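Local coordinates for protein TSC1 N-terminal domain (Chaetomium thermophilum, PDB 7A0M) that probably helps bring the TSC complex, a GTPase-activating regulator of mTORC1, to lysosomal membranes by binding phosphoinositide lipids through this N-terminal domain, at residues 59-64 against 97-102. Numbering follows the deposited sequence.
Sequences AIWDKA and DKLLDP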
ATOM      1  N   ALA B  59      51.203  37.761 -30.677  1.00 95.57           N
ATOM      2  CA  ALA B  59      52.637  38.032 -30.651  1.00106.71           C
ATOM      3  C   ALA B  59      53.174  38.017 -29.228  1.00111.51           C
ATOM      4  O   ALA B  59      54.235  37.441 -28.964  1.00118.40           O
ATOM      5  CB  ALA B  59      52.948  39.375 -31.314  1.00108.23           C
ATOM      6  N   ILE B  60      52.466  38.665 -28.298  1.00107.66           N
ATOM      7  CA  ILE B  60      52.900  38.678 -26.902  1.00105.04           C
ATOM      8  C   ILE B  60      52.964  37.257 -26.358  1.00105.27           C
ATOM      9  O   ILE B  60      53.927  36.866 -25.685  1.00103.52           O
ATOM     10  CB  ILE B  60      51.954  39.555 -26.059  1.00103.76           C
ATOM     11  CG1 ILE B  60      52.060  41.026 -26.459  1.00105.38           C
ATOM     12  CG2 ILE B  60      52.235  39.393 -24.581  1.00104.34           C
ATOM     13  CD1 ILE B  60      50.999  41.904 -25.834  1.00105.53           C
ATOM     14  N   TRP B  61      51.929  36.467 -26.644  1.00107.00           N
ATOM     15  CA  TRP B  61      51.878  35.081 -26.190  1.00110.78           C
ATOM     16  C   TRP B  61      53.061  34.280 -26.719  1.00115.45           C
ATOM     17  O   TRP B  61      53.693  33.521 -25.974  1.00114.45           O
ATOM     18  CB  TRP B  61      50.553  34.456 -26.624  1.00110.78           C
ATOM     19  CG  TRP B  61      50.428  32.990 -26.323  1.00108.15           C
ATOM     20  CD1 TRP B  61      50.627  31.951 -27.186  1.00110.41           C
ATOM     21  CD2 TRP B  61      50.058  32.404 -25.070  1.00101.84           C
ATOM     22  NE1 TRP B  61      50.399  30.755 -26.547  1.00106.43           N
ATOM     23  CE2 TRP B  61      50.057  31.006 -25.245  1.00 98.35           C
ATOM     24  CE3 TRP B  61      49.733  32.925 -23.815  1.00 99.28           C
ATOM     25  CZ2 TRP B  61      49.743  30.124 -24.212  1.00 93.91           C
ATOM     26  CZ3 TRP B  61      49.424  32.047 -22.790  1.00 95.15           C
ATOM     27  CH2 TRP B  61      49.435  30.664 -22.993  1.00 91.65           C
ATOM     28  N   ASP B  62      53.365  34.417 -28.012  1.00119.92           N
ATOM     29  CA  ASP B  62      54.465  33.652 -28.595  1.00125.49           C
ATOM     30  C   ASP B  62      55.813  34.101 -28.042  1.00118.84           C
ATOM     31  O   ASP B  62      56.601  33.281 -27.556  1.00116.37           O
ATOM     32  CB  ASP B  62      54.456  33.781 -30.115  1.00136.48           C
ATOM     33  CG  ASP B  62      55.402  32.802 -30.786  1.00148.44           C
ATOM     34  OD1 ASP B  62      55.204  31.578 -30.642  1.00149.40           O
ATOM     35  OD2 ASP B  62      56.353  33.261 -31.454  1.00153.94           O
ATOM     36  N   LYS B  63      56.105  35.400 -28.111  1.00112.20           N
ATOM     37  CA  LYS B  63      57.445  35.865 -27.778  1.00111.62           C
ATOM     38  C   LYS B  63      57.679  36.013 -26.280  1.00114.09           C
ATOM     39  O   LYS B  63      58.836  35.991 -25.846  1.00119.49           O
ATOM     40  CB  LYS B  63      57.752  37.193 -28.475  1.00113.59           C
ATOM     41  CG  LYS B  63      57.717  37.132 -29.996  1.00114.87           C
ATOM     42  CD  LYS B  63      57.967  38.506 -30.611  1.00120.01           C
ATOM     43  CE  LYS B  63      57.975  38.446 -32.132  1.00123.84           C
ATOM     44  NZ  LYS B  63      58.033  39.804 -32.746  1.00126.62           N
ATOM     45  N   ALA B  64      56.628  36.186 -25.484  1.00111.73           N
ATOM     46  CA  ALA B  64      56.798  36.553 -24.085  1.00106.63           C
ATOM     47  C   ALA B  64      56.051  35.675 -23.093  1.00105.35           C
ATOM     48  O   ALA B  64      56.452  35.639 -21.923  1.00106.43           O
ATOM     49  CB  ALA B  64      56.377  38.014 -23.860  1.00 97.95           C
ATOM     50  N   ASP B  97      40.206  28.103 -26.323  1.00 75.26           N
ATOM     51  CA  ASP B  97      40.726  26.824 -26.797  1.00 75.57           C
ATOM     52  C   ASP B  97      42.243  26.765 -26.668  1.00 64.70           C
ATOM     53  O   ASP B  97      42.810  25.718 -26.333  1.00 61.93           O
ATOM     54  CB  ASP B  97      40.311  26.615 -28.257  1.00 78.93           C
ATOM     55  CG  ASP B  97      40.497  25.186 -28.731  1.00 80.08           C
ATOM     56  OD1 ASP B  97      41.003  24.353 -27.955  1.00 85.87           O
ATOM     57  OD2 ASP B  97      40.146  24.899 -29.896  1.00 85.94           O
ATOM     58  N   LYS B  98      42.916  27.887 -26.925  1.00 59.09           N
ATOM     59  CA  LYS B  98      44.372  27.924 -26.878  1.00 66.17           C
ATOM     60  C   LYS B  98      44.906  27.835 -25.452  1.00 70.13           C
ATOM     61  O   LYS B  98      45.979  27.263 -25.229  1.00 76.50           O
ATOM     62  CB  LYS B  98      44.854  29.190 -27.582  1.00 64.42           C
ATOM     63  CG  LYS B  98      46.342  29.342 -27.758  1.00 67.91           C
ATOM     64  CD  LYS B  98      46.605  30.648 -28.489  1.00 75.99           C
ATOM     65  CE  LYS B  98      48.064  30.819 -28.837  1.00 87.60           C
ATOM     66  NZ  LYS B  98      48.574  29.733 -29.719  1.00 96.60           N
ATOM     67  N   LEU B  99      44.179  28.384 -24.478  1.00 66.75           N
ATOM     68  CA  LEU B  99      44.640  28.420 -23.095  1.00 62.46           C
ATOM     69  C   LEU B  99      44.160  27.243 -22.253  1.00 64.38           C
ATOM     70  O   LEU B  99      44.602  27.112 -21.106  1.00 62.78           O
ATOM     71  CB  LEU B  99      44.188  29.720 -22.419  1.00 58.62           C
ATOM     72  CG  LEU B  99      44.619  31.041 -23.057  1.00 67.69           C
ATOM     73  CD1 LEU B  99      44.309  32.206 -22.132  1.00 71.19           C
ATOM     74  CD2 LEU B  99      46.084  31.017 -23.428  1.00 63.98           C
ATOM     75  N   LEU B 100      43.266  26.402 -22.778  1.00 57.70           N
ATOM     76  CA  LEU B 100      42.659  25.348 -21.967  1.00 57.45           C
ATOM     77  C   LEU B 100      43.713  24.417 -21.376  1.00 59.89           C
ATOM     78  O   LEU B 100      43.836  24.291 -20.151  1.00 56.30           O
ATOM     79  CB  LEU B 100      41.650  24.559 -22.802  1.00 57.16           C
ATOM     80  CG  LEU B 100      40.955  23.418 -22.055  1.00 55.54           C
ATOM     81  CD1 LEU B 100      40.222  23.949 -20.831  1.00 55.49           C
ATOM     82  CD2 LEU B 100      39.997  22.673 -22.972  1.00 56.54           C
ATOM     83  N   ASP B 101      44.487  23.756 -22.233  1.00 69.69           N
ATOM     84  CA  ASP B 101      45.484  22.790 -21.786  1.00 67.16           C
ATOM     85  C   ASP B 101      46.605  23.431 -20.969  1.00 78.60           C
ATOM     86  O   ASP B 101      47.035  22.840 -19.970  1.00 77.21           O
ATOM     87  CB  ASP B 101      46.063  22.032 -22.984  1.00 77.41           C
ATOM     88  CG  ASP B 101      45.061  21.083 -23.607  1.00 86.33           C
ATOM     89  OD1 ASP B 101      44.208  20.560 -22.864  1.00 83.54           O
ATOM     90  OD2 ASP B 101      45.123  20.861 -24.835  1.00 93.88           O
ATOM     91  N   PRO B 102      47.122  24.612 -21.343  1.00 82.73           N
ATOM     92  CA  PRO B 102      48.096  25.269 -20.453  1.00 78.67           C
ATOM     93  C   PRO B 102      47.555  25.557 -19.062  1.00 81.98           C
ATOM     94  O   PRO B 102      48.288  25.411 -18.076  1.00 86.23           O
ATOM     95  CB  PRO B 102      48.438  26.560 -21.209  1.00 77.91           C
ATOM     96  CG  PRO B 102      48.236  26.213 -22.630  1.00 81.73           C
ATOM     97  CD  PRO B 102      47.050  25.293 -22.650  1.00 78.93           C
TER
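Between helices 45-65 and 89-105 of the all-helical N-terminal domain, Trp61 reaches across to Lys98, Leu99 and Pro102. The short segments run 13.6 Å apart at closest approach, their directions 33° apart, and the indole of Trp61 spans the gap. Its CG stands anti to the backbone N (chi1 175°), which carries the ring out toward the second helix. Leu99 lays its CD2 methyl over the benzene half in a CH-pi contact, 3.7 Å from the centroid of the six-membered ring and 26° off the normal. The methyl is shifted toward the rim, 3.4 Å from CH2 of Trp61. Lys98, straight as far as its terminal bend, comes from the same face: its CE methylene sits over the rim at the CD1-NE1 bond of Trp61, 3.3 Å from each of these two atoms. At the indole edge, near the ring plane, Pro102 CG makes a looser apolar contact, 4.5 Å from Trp61 CZ2. Tyr72 and Phe75 of helix 69-81 also meet the indole, while Val76 and Leu79 touch Leu99. Salt bridges, Asp97 with Arg147 and Asp101 with both Arg147 and Arg151, tie helix 89-105 to helix 142-153. A tryptophan bridging two roughly parallel helices, with the intervening helix adding its aromatics, fits an alpha-solenoid-like stack of helices.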